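Local coordinates for Co-LOCKR: de novo designed protein switch (Synthetic construct, PDB 7JH5) that serves as a computationally designed helical-bundle switch, probably holding a latch helix closed until a partner displaces it, for logic that targets cells by surface antigens, at residues E37-L42 with K130-N135; K122-A127 with E222-L227; A228-L233 with N262-D267; L235-L240 with K252-V257. All coordinates share one frame; numbering follows the deposited sequence.

Contact 1 of 4, residues E37-L42 with K130-N135; sequences ELNLEL and KLQELN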
# COMPACT_ATOMS: atom_id res chain seq x y z
N GLU A 37 -2.34 -5.81 14.32
CA GLU A 37 -2.64 -6.82 15.32
C GLU A 37 -1.44 -7.05 16.23
O GLU A 37 -1.55 -7.02 17.46
CB GLU A 37 -3.06 -8.14 14.65
CG GLU A 37 -4.45 -8.13 14.04
CD GLU A 37 -4.80 -9.44 13.36
OE1 GLU A 37 -4.01 -10.41 13.49
OE2 GLU A 37 -5.85 -9.52 12.69
N LEU A 38 -0.27 -7.25 15.62
CA LEU A 38 0.95 -7.49 16.40
C LEU A 38 1.32 -6.28 17.24
O LEU A 38 1.87 -6.43 18.33
CB LEU A 38 2.10 -7.86 15.46
CG LEU A 38 1.92 -9.11 14.60
CD1 LEU A 38 3.27 -9.60 14.07
CD2 LEU A 38 1.21 -10.21 15.36
N ASN A 39 1.03 -5.07 16.75
CA ASN A 39 1.33 -3.88 17.54
C ASN A 39 0.45 -3.80 18.78
O ASN A 39 0.92 -3.42 19.86
CB ASN A 39 1.16 -2.62 16.69
CG ASN A 39 2.48 -2.11 16.15
OD1 ASN A 39 3.34 -1.69 16.91
ND2 ASN A 39 2.63 -2.15 14.83
N LEU A 40 -0.83 -4.15 18.66
CA LEU A 40 -1.70 -4.17 19.83
C LEU A 40 -1.24 -5.23 20.83
O LEU A 40 -1.14 -4.97 22.03
CB LEU A 40 -3.15 -4.43 19.40
CG LEU A 40 -3.88 -3.30 18.68
CD1 LEU A 40 -5.36 -3.67 18.50
CD2 LEU A 40 -3.75 -1.98 19.42
N GLU A 41 -0.97 -6.45 20.34
CA GLU A 41 -0.47 -7.50 21.22
C GLU A 41 0.78 -7.05 21.96
O GLU A 41 0.98 -7.39 23.13
CB GLU A 41 -0.19 -8.77 20.41
CG GLU A 41 0.09 -9.99 21.26
CD GLU A 41 -1.13 -10.47 22.03
OE1 GLU A 41 -2.23 -9.91 21.82
OE2 GLU A 41 -0.98 -11.41 22.84
N LEU A 42 1.65 -6.29 21.28
CA LEU A 42 2.84 -5.75 21.93
C LEU A 42 2.48 -5.00 23.21
O LEU A 42 3.07 -5.25 24.27
CB LEU A 42 3.58 -4.82 20.97
CG LEU A 42 4.75 -5.42 20.19
CD1 LEU A 42 5.20 -4.47 19.09
CD2 LEU A 42 5.90 -5.73 21.14
N LYS A 130 8.70 -0.55 8.34
CA LYS A 130 9.59 0.24 9.17
C LYS A 130 8.88 0.73 10.43
O LYS A 130 9.46 0.71 11.52
CB LYS A 130 10.13 1.42 8.37
CG LYS A 130 10.93 1.01 7.13
CD LYS A 130 12.42 1.14 7.37
N LEU A 131 7.63 1.19 10.30
CA LEU A 131 6.86 1.56 11.48
C LEU A 131 6.73 0.38 12.44
O LEU A 131 6.89 0.54 13.65
CB LEU A 131 5.48 2.08 11.07
CG LEU A 131 5.41 3.41 10.32
CD1 LEU A 131 3.97 3.68 9.90
CD2 LEU A 131 5.93 4.55 11.18
N GLN A 132 6.45 -0.81 11.90
CA GLN A 132 6.35 -2.00 12.73
C GLN A 132 7.64 -2.23 13.51
O GLN A 132 7.61 -2.45 14.73
CB GLN A 132 6.03 -3.21 11.85
CG GLN A 132 6.07 -4.53 12.56
CD GLN A 132 5.00 -4.65 13.61
OE1 GLN A 132 3.81 -4.49 13.33
NE2 GLN A 132 5.42 -4.92 14.84
N GLU A 133 8.78 -2.21 12.82
CA GLU A 133 10.07 -2.36 13.48
C GLU A 133 10.28 -1.27 14.53
O GLU A 133 10.77 -1.55 15.63
CB GLU A 133 11.18 -2.32 12.43
CG GLU A 133 12.59 -2.39 12.99
CD GLU A 133 13.64 -1.98 11.96
OE1 GLU A 133 13.27 -1.79 10.77
OE2 GLU A 133 14.82 -1.83 12.33
N LEU A 134 9.91 -0.03 14.21
CA LEU A 134 10.07 1.07 15.16
C LEU A 134 9.24 0.83 16.41
O LEU A 134 9.73 1.01 17.53
CB LEU A 134 9.65 2.38 14.49
CG LEU A 134 9.75 3.66 15.31
CD1 LEU A 134 11.20 4.05 15.50
CD2 LEU A 134 8.98 4.78 14.62
N ASN A 135 7.98 0.43 16.25
CA ASN A 135 7.13 0.19 17.41
C ASN A 135 7.65 -0.98 18.23
O ASN A 135 7.56 -0.97 19.47
CB ASN A 135 5.69 -0.08 16.96
CG ASN A 135 5.05 1.12 16.27
OD1 ASN A 135 5.52 2.25 16.39
ND2 ASN A 135 3.95 0.87 15.57
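N39 and N135 meet amide to amide, crossing at about a right angle, inside a helical bundle: they sit between the parallel helices 3-48 and 101-142, whose axes here run 10.5 Å apart at an angle of 8°. The closely packed part of the contact is this buried asparagine pair. N135 ND2 donates to N39 OD1 at 3.0 Å, a bent bond with an N-H...O angle of 134°, and the position of N39 OD1 is somewhat doubtful because it stands too near a neighbouring atom in the model. The amide planes are 72° apart. N135 owes its place to a first torsion that sets CG anti to its carbonyl carbon (chi1 -64°), and its OD1 is in turn hydrogen-bonded by Q231 NE2 of helix 200-243. Short amides suit such a site because each can give and accept at once, tying three helices into one polar layer within an otherwise leucine-rich core. Q132 lies alongside N39, its side chain sliding past in the opposite direction.

Towards the outside the contact slackens. L38, partly exposed, adds little to it and also touches K65 and I69 of helix 52-96, while the glutamates E37, E41 and E133 lie exposed, as charged residues should on a bundle surface. Back in the tight part, one turn on from L38, the buried L42 rests its methyl CD1 4.2 Å from N135 O.

Contact 2 of 4, residues K122-A127 with E222-L227; sequences KAFLEA and ELLRAL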
# COMPACT_ATOMS: atom_id res chain seq x y z
N LYS A 122 5.52 -0.99 -3.43
CA LYS A 122 6.69 -1.25 -2.61
C LYS A 122 6.82 -0.22 -1.50
O LYS A 122 6.96 -0.57 -0.32
CB LYS A 122 7.95 -1.24 -3.48
CG LYS A 122 8.48 -2.61 -3.88
CD LYS A 122 9.79 -2.45 -4.67
CE LYS A 122 10.35 -3.79 -5.13
NZ LYS A 122 9.46 -4.46 -6.12
N ALA A 123 6.76 1.07 -1.86
CA ALA A 123 6.95 2.12 -0.87
C ALA A 123 5.90 2.06 0.23
O ALA A 123 6.20 2.32 1.40
CB ALA A 123 6.93 3.49 -1.56
N PHE A 124 4.66 1.72 -0.12
CA PHE A 124 3.61 1.60 0.89
C PHE A 124 3.95 0.50 1.89
O PHE A 124 3.86 0.71 3.11
CB PHE A 124 2.27 1.32 0.22
CG PHE A 124 1.14 1.17 1.19
CD1 PHE A 124 0.41 -0.00 1.26
CD2 PHE A 124 0.81 2.21 2.04
CE1 PHE A 124 -0.63 -0.13 2.15
CE2 PHE A 124 -0.23 2.08 2.94
CZ PHE A 124 -0.95 0.91 2.99
N LEU A 125 4.32 -0.68 1.41
CA LEU A 125 4.73 -1.75 2.31
C LEU A 125 5.96 -1.35 3.11
O LEU A 125 6.09 -1.73 4.28
CB LEU A 125 5.00 -3.03 1.52
CG LEU A 125 5.43 -4.23 2.36
CD1 LEU A 125 4.31 -4.65 3.31
CD2 LEU A 125 5.85 -5.39 1.47
N GLU A 126 6.87 -0.57 2.51
CA GLU A 126 8.10 -0.20 3.19
C GLU A 126 7.82 0.67 4.41
O GLU A 126 8.45 0.49 5.46
CB GLU A 126 9.03 0.53 2.23
CG GLU A 126 10.08 -0.37 1.60
CD GLU A 126 11.12 -0.83 2.60
OE1 GLU A 126 11.87 -1.78 2.28
OE2 GLU A 126 11.19 -0.24 3.70
N ALA A 127 6.91 1.63 4.29
CA ALA A 127 6.54 2.44 5.45
C ALA A 127 5.92 1.57 6.54
O ALA A 127 6.23 1.74 7.72
CB ALA A 127 5.56 3.54 5.03
N GLU A 222 -4.68 7.02 -0.17
CA GLU A 222 -5.65 6.90 0.91
C GLU A 222 -5.22 5.82 1.90
O GLU A 222 -5.38 5.99 3.11
CB GLU A 222 -7.03 6.58 0.35
CG GLU A 222 -7.61 7.64 -0.58
CD GLU A 222 -7.68 9.00 0.07
OE1 GLU A 222 -8.10 9.09 1.24
OE2 GLU A 222 -7.30 9.99 -0.60
N LEU A 223 -4.68 4.71 1.40
CA LEU A 223 -4.25 3.64 2.30
C LEU A 223 -3.08 4.09 3.16
O LEU A 223 -3.01 3.76 4.35
CB LEU A 223 -3.89 2.39 1.51
CG LEU A 223 -5.02 1.72 0.73
CD1 LEU A 223 -4.59 0.32 0.28
CD2 LEU A 223 -6.31 1.64 1.53
N LEU A 224 -2.15 4.86 2.59
CA LEU A 224 -1.07 5.44 3.39
C LEU A 224 -1.64 6.34 4.48
O LEU A 224 -1.17 6.31 5.62
CB LEU A 224 -0.11 6.22 2.50
CG LEU A 224 0.99 7.00 3.23
CD1 LEU A 224 1.89 6.05 4.01
CD2 LEU A 224 1.81 7.83 2.25
N ARG A 225 -2.64 7.16 4.13
CA ARG A 225 -3.29 8.00 5.13
C ARG A 225 -3.85 7.16 6.27
O ARG A 225 -3.68 7.49 7.45
CB ARG A 225 -4.41 8.81 4.48
CG ARG A 225 -4.05 10.27 4.22
CD ARG A 225 -5.28 11.11 3.88
NE ARG A 225 -5.67 11.00 2.48
CZ ARG A 225 -5.15 11.74 1.50
NH1 ARG A 225 -4.20 12.63 1.76
NH2 ARG A 225 -5.57 11.57 0.25
N ALA A 226 -4.53 6.05 5.94
CA ALA A 226 -5.06 5.18 6.98
C ALA A 226 -3.95 4.63 7.87
O ALA A 226 -4.10 4.56 9.09
CB ALA A 226 -5.85 4.04 6.34
N LEU A 227 -2.83 4.24 7.26
CA LEU A 227 -1.70 3.74 8.03
C LEU A 227 -1.14 4.81 8.96
O LEU A 227 -0.76 4.52 10.10
CB LEU A 227 -0.61 3.23 7.08
CG LEU A 227 0.75 2.84 7.64
CD1 LEU A 227 0.66 1.68 8.60
CD2 LEU A 227 1.69 2.52 6.47
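The shortest sound polar bond is the backbone link from E126 N to K122 O, 2.8 Å, in the turn that carries F124 across to L223 and L224. On the far side of the partner helix R225 and E222 form a salt bridge, but the modelled 2.5 Å between R225 NH2 and E222 OE2 is doubtfully short.

The phenylalanine does most of the touching. With CG anti to the backbone N (chi1 180°), its ring reaches over the neighbouring helix and lies obliquely against the main chain. F124 CE2 comes within 3.4 Å of L224 N. F124 CZ lies 3.6 Å from L223 CB. A flat, wide side chain suits this place because it can lie against the backbone between L223 and L224. The two segments belong to parallel helices of a six-helix bundle, 101-142 and 200-243, with axes 2° apart. L227 CD2 closes on the same ring, 4.0 Å from F124 CE2. The same methyl also meets that of A127, whose small size lets the leucine in. L28 and I32 of helix 3-48 touch F124 as well. With an alanine here, the main chain at L223 and L224 would probably lose its cover and a gap would open between three helices. L224 also touches A169 and E170 of helix 148-191, and its CB stands 4.1 Å from F124 CD2.

Contact 3 of 4, residues A228-L233 with N262-D267; sequences AQLQEL and NAYYAD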
# COMPACT_ATOMS: atom_id res chain seq x y z
N ALA A 228 -1.10 6.06 8.49
CA ALA A 228 -0.57 7.14 9.32
C ALA A 228 -1.47 7.42 10.52
O ALA A 228 -0.99 7.88 11.56
CB ALA A 228 -0.41 8.41 8.48
N GLN A 229 -2.78 7.17 10.39
CA GLN A 229 -3.68 7.34 11.52
C GLN A 229 -3.60 6.15 12.48
O GLN A 229 -3.68 6.33 13.70
CB GLN A 229 -5.11 7.54 11.04
CG GLN A 229 -6.12 7.74 12.16
CD GLN A 229 -5.75 8.88 13.09
OE1 GLN A 229 -5.73 10.04 12.69
NE2 GLN A 229 -5.45 8.54 14.34
N LEU A 230 -3.47 4.93 11.94
CA LEU A 230 -3.22 3.78 12.80
C LEU A 230 -1.96 4.01 13.64
O LEU A 230 -1.96 3.81 14.86
CB LEU A 230 -3.08 2.52 11.96
CG LEU A 230 -4.35 1.94 11.35
CD1 LEU A 230 -4.01 0.83 10.37
CD2 LEU A 230 -5.28 1.43 12.43
N GLN A 231 -0.88 4.45 12.99
CA GLN A 231 0.35 4.73 13.72
C GLN A 231 0.13 5.82 14.77
O GLN A 231 0.70 5.76 15.86
CB GLN A 231 1.45 5.13 12.74
CG GLN A 231 2.81 5.36 13.37
CD GLN A 231 3.33 4.15 14.13
OE1 GLN A 231 2.79 3.05 14.02
NE2 GLN A 231 4.37 4.36 14.92
N GLU A 232 -0.71 6.81 14.45
CA GLU A 232 -1.02 7.85 15.43
C GLU A 232 -1.63 7.24 16.69
O GLU A 232 -1.29 7.64 17.81
CB GLU A 232 -1.98 8.86 14.82
CG GLU A 232 -1.97 10.21 15.50
CD GLU A 232 -1.02 11.18 14.82
OE1 GLU A 232 -0.12 11.70 15.50
OE2 GLU A 232 -1.18 11.39 13.60
N LEU A 233 -2.54 6.28 16.52
CA LEU A 233 -3.11 5.58 17.67
C LEU A 233 -2.03 4.81 18.42
O LEU A 233 -2.06 4.72 19.65
CB LEU A 233 -4.22 4.64 17.22
CG LEU A 233 -5.49 5.24 16.62
CD1 LEU A 233 -6.54 4.16 16.43
CD2 LEU A 233 -6.02 6.37 17.48
N ASN A 262 -10.04 -1.15 13.97
CA ASN A 262 -10.93 -1.92 13.11
C ASN A 262 -11.81 -1.01 12.27
O ASN A 262 -12.08 -1.31 11.10
CB ASN A 262 -11.78 -2.86 13.96
CG ASN A 262 -10.95 -3.92 14.66
OD1 ASN A 262 -9.84 -4.23 14.24
ND2 ASN A 262 -11.50 -4.49 15.72
N ALA A 263 -12.26 0.11 12.84
CA ALA A 263 -12.99 1.09 12.05
C ALA A 263 -12.15 1.61 10.89
O ALA A 263 -12.65 1.80 9.78
CB ALA A 263 -13.44 2.26 12.94
N TYR A 264 -10.85 1.83 11.14
CA TYR A 264 -9.98 2.35 10.10
C TYR A 264 -9.75 1.32 9.00
O TYR A 264 -9.72 1.68 7.81
CB TYR A 264 -8.65 2.81 10.71
CG TYR A 264 -8.75 4.12 11.46
CD1 TYR A 264 -9.43 5.20 10.92
CD2 TYR A 264 -8.17 4.27 12.72
CE1 TYR A 264 -9.51 6.40 11.61
CE2 TYR A 264 -8.26 5.46 13.41
CZ TYR A 264 -8.93 6.52 12.85
OH TYR A 264 -9.02 7.72 13.52
N TYR A 265 -9.58 0.04 9.36
CA TYR A 265 -9.57 -1.00 8.34
C TYR A 265 -10.79 -0.84 7.43
O TYR A 265 -10.67 -0.77 6.20
CB TYR A 265 -9.61 -2.41 8.94
CG TYR A 265 -8.50 -2.87 9.85
CD1 TYR A 265 -8.71 -3.96 10.69
CD2 TYR A 265 -7.26 -2.25 9.88
CE1 TYR A 265 -7.72 -4.41 11.53
CE2 TYR A 265 -6.26 -2.70 10.73
CZ TYR A 265 -6.50 -3.79 11.56
OH TYR A 265 -5.53 -4.26 12.41
N ALA A 266 -11.98 -0.80 8.04
CA ALA A 266 -13.22 -0.88 7.28
C ALA A 266 -13.37 0.30 6.33
O ALA A 266 -13.81 0.13 5.19
CB ALA A 266 -14.41 -0.96 8.24
N ASP A 267 -13.01 1.50 6.79
CA ASP A 267 -12.95 2.63 5.87
C ASP A 267 -11.97 2.33 4.74
O ASP A 267 -12.29 2.50 3.55
CB ASP A 267 -12.54 3.90 6.61
CG ASP A 267 -13.40 4.15 7.84
OD1 ASP A 267 -14.51 3.59 7.93
OD2 ASP A 267 -12.95 4.91 8.73
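L230 is shared by two consecutive tyrosines, one methyl for each: CD2 lies 4.0 Å from Y264 CB, and CD1 lies 4.2 Å from Y265 CE2, at the edge of that ring. Such a double grip is possible because Y264 and Y265 leave their helix in different directions, so the leucine slots between them. Y264 spreads its ring over the partner helix. The methyl L233 CD1 approaches the ring edge in its plane, 3.7 Å from Y264 CE2. Q229 CG is modelled over one face of the ring, but too close to be trusted.

The helices are antiparallel neighbours of the bundle, 200-243 and 247-288, at 179° to each other. Tyrosine fits an only partly buried seam, since its ring can pack on aliphatic side chains while the hydroxyl stays near the surface. Y265 goes further in, meeting A33 and Q36 of helix 3-48.

The sequence around the tyrosines recalls the end of the Bim BH3 peptide, consistent with a peptide embedded in the latch helix of designs of this kind. With only van der Waals contacts between the segments and neither salt bridge nor hydrogen bond joining them, this part of the seam appears to be held by apolar burial, which is consistent with a helix that could be exchanged rather than permanently fixed.

Contact 4 of 4, residues L235-L240 with K252-V257; sequences LDLLRL and KAIARV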
# COMPACT_ATOMS: atom_id res chain seq x y z
N LEU A 235 1.20 5.51 18.82
CA LEU A 235 1.96 6.42 19.67
C LEU A 235 1.20 6.71 20.96
O LEU A 235 1.76 6.64 22.06
CB LEU A 235 2.27 7.71 18.93
CG LEU A 235 2.79 7.60 17.49
CD1 LEU A 235 3.13 8.99 16.96
CD2 LEU A 235 3.98 6.68 17.39
N ASP A 236 -0.09 7.05 20.83
CA ASP A 236 -0.93 7.26 22.00
C ASP A 236 -0.87 6.06 22.94
O ASP A 236 -0.75 6.23 24.17
CB ASP A 236 -2.38 7.50 21.57
CG ASP A 236 -2.59 8.86 20.95
OD1 ASP A 236 -2.05 9.85 21.48
OD2 ASP A 236 -3.32 8.94 19.93
N LEU A 237 -0.94 4.85 22.40
CA LEU A 237 -0.98 3.66 23.24
C LEU A 237 0.36 3.44 23.93
O LEU A 237 0.40 3.05 25.10
CB LEU A 237 -1.36 2.45 22.40
CG LEU A 237 -2.37 1.47 23.00
CD1 LEU A 237 -3.57 2.19 23.57
CD2 LEU A 237 -2.82 0.47 21.93
N LEU A 238 1.47 3.70 23.23
CA LEU A 238 2.78 3.65 23.87
C LEU A 238 2.83 4.55 25.09
O LEU A 238 3.43 4.21 26.11
CB LEU A 238 3.88 4.06 22.88
CG LEU A 238 4.11 3.18 21.66
CD1 LEU A 238 5.37 3.63 20.92
CD2 LEU A 238 4.21 1.71 22.05
N ARG A 239 2.19 5.72 25.00
CA ARG A 239 2.24 6.69 26.08
C ARG A 239 1.48 6.19 27.30
O ARG A 239 2.03 6.11 28.41
CB ARG A 239 1.66 8.03 25.60
CG ARG A 239 2.11 9.24 26.39
CD ARG A 239 1.12 10.40 26.24
NE ARG A 239 0.29 10.26 25.04
CZ ARG A 239 -0.99 9.88 25.06
NH1 ARG A 239 -1.60 9.61 26.21
NH2 ARG A 239 -1.66 9.77 23.92
N LEU A 240 0.20 5.85 27.12
CA LEU A 240 -0.62 5.41 28.25
C LEU A 240 -0.07 4.13 28.87
O LEU A 240 -0.18 3.94 30.09
CB LEU A 240 -2.06 5.19 27.80
CG LEU A 240 -2.74 6.34 27.05
CD1 LEU A 240 -4.06 5.86 26.47
CD2 LEU A 240 -2.95 7.54 27.95
N LYS A 252 -8.32 -1.31 29.18
CA LYS A 252 -9.46 -0.66 28.54
C LYS A 252 -9.00 0.31 27.46
O LYS A 252 -9.63 0.42 26.40
CB LYS A 252 -10.31 0.05 29.59
N ALA A 253 -7.91 1.05 27.71
CA ALA A 253 -7.39 1.96 26.70
C ALA A 253 -7.02 1.21 25.43
O ALA A 253 -7.27 1.70 24.32
CB ALA A 253 -6.17 2.70 27.25
N ILE A 254 -6.43 0.03 25.57
CA ILE A 254 -6.04 -0.75 24.40
C ILE A 254 -7.27 -1.18 23.61
O ILE A 254 -7.26 -1.20 22.38
CB ILE A 254 -5.18 -1.95 24.83
CG1 ILE A 254 -3.78 -1.46 25.25
CG2 ILE A 254 -5.09 -2.98 23.73
CD1 ILE A 254 -2.99 -2.48 26.04
N ALA A 255 -8.36 -1.51 24.31
CA ALA A 255 -9.58 -1.92 23.62
C ALA A 255 -10.18 -0.77 22.82
O ALA A 255 -10.76 -1.00 21.75
CB ALA A 255 -10.60 -2.46 24.62
N ARG A 256 -10.06 0.47 23.30
CA ARG A 256 -10.54 1.61 22.52
C ARG A 256 -9.78 1.72 21.21
O ARG A 256 -10.38 1.83 20.13
CB ARG A 256 -10.42 2.91 23.31
CG ARG A 256 -10.64 4.15 22.42
CD ARG A 256 -10.55 5.47 23.18
NE ARG A 256 -9.23 5.71 23.75
CZ ARG A 256 -8.93 5.59 25.04
NH1 ARG A 256 -9.86 5.24 25.91
NH2 ARG A 256 -7.69 5.82 25.45
N VAL A 257 -8.44 1.73 21.28
CA VAL A 257 -7.64 1.79 20.06
C VAL A 257 -8.00 0.63 19.14
O VAL A 257 -8.20 0.82 17.93
CB VAL A 257 -6.14 1.78 20.41
CG1 VAL A 257 -5.31 1.82 19.15
CG2 VAL A 257 -5.79 2.95 21.31
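The guanidinium of R256 carries A253 O 4.2 Å above the middle of one face, and the methyl L240 CD1 sits at its edge, in its plane, 3.8 Å from NH2. The second guanidinium, that of R239, has D236 O over one face, offset toward the rim; its modelled bond to D236 OD1 is doubtfully short. Both arginines belong to the outer side of an antiparallel helical hairpin, helices 200-243 and 247-288, whose axes come within 10.3 Å near the turn that joins them.

Deeper in the interface the side chains that meet are aliphatic. L237 enters between I254 and V257: it crosses I254 at about a right angle, with CD2 at 4.0 Å from CG1, and meets V257 tip to tip. There L237 CD1 and V257 CG2 are 3.3 Å apart, tighter than usual for two carbons, and the leucine's chi1 of -137° departs from the staggered positions, so the fit looks strained. A beta-branched valine suits the site because its methyls are held close to the backbone. Were L237 replaced by an alanine, I254 CG1 and V257 CG2 would probably lose their mate, leaving a gap facing L40 of helix 3-48.

Toward the turn, small A253 lets the helices stay close. With CG anti to its carbonyl carbon (chi1 -52°), L240 brings CD1 to 3.9 Å from A253 CB.

How the contacts relate
The four contacts lie along one bundle and share its helices. Contacts 3 and 4 use the same antiparallel pair and touch through L233 CB and V257 CG1, 3.6 Å apart, with contact 4 nested in the loop that contact 3 closes. Contact 1 joins them from the side: N135 OD1 is 2.8 Å from Q231 NE2, a probable hydrogen bond to contact 3, and L40 CD2 packs 3.6 Å from L237 CD2 of contact 4. Contact 2, nearest the chain's centre, meets contact 1 through L131 and L227, but its centre is about 22 Å from that of contact 4. The probable latch helix 247-288 enters contacts 3 and 4 alone.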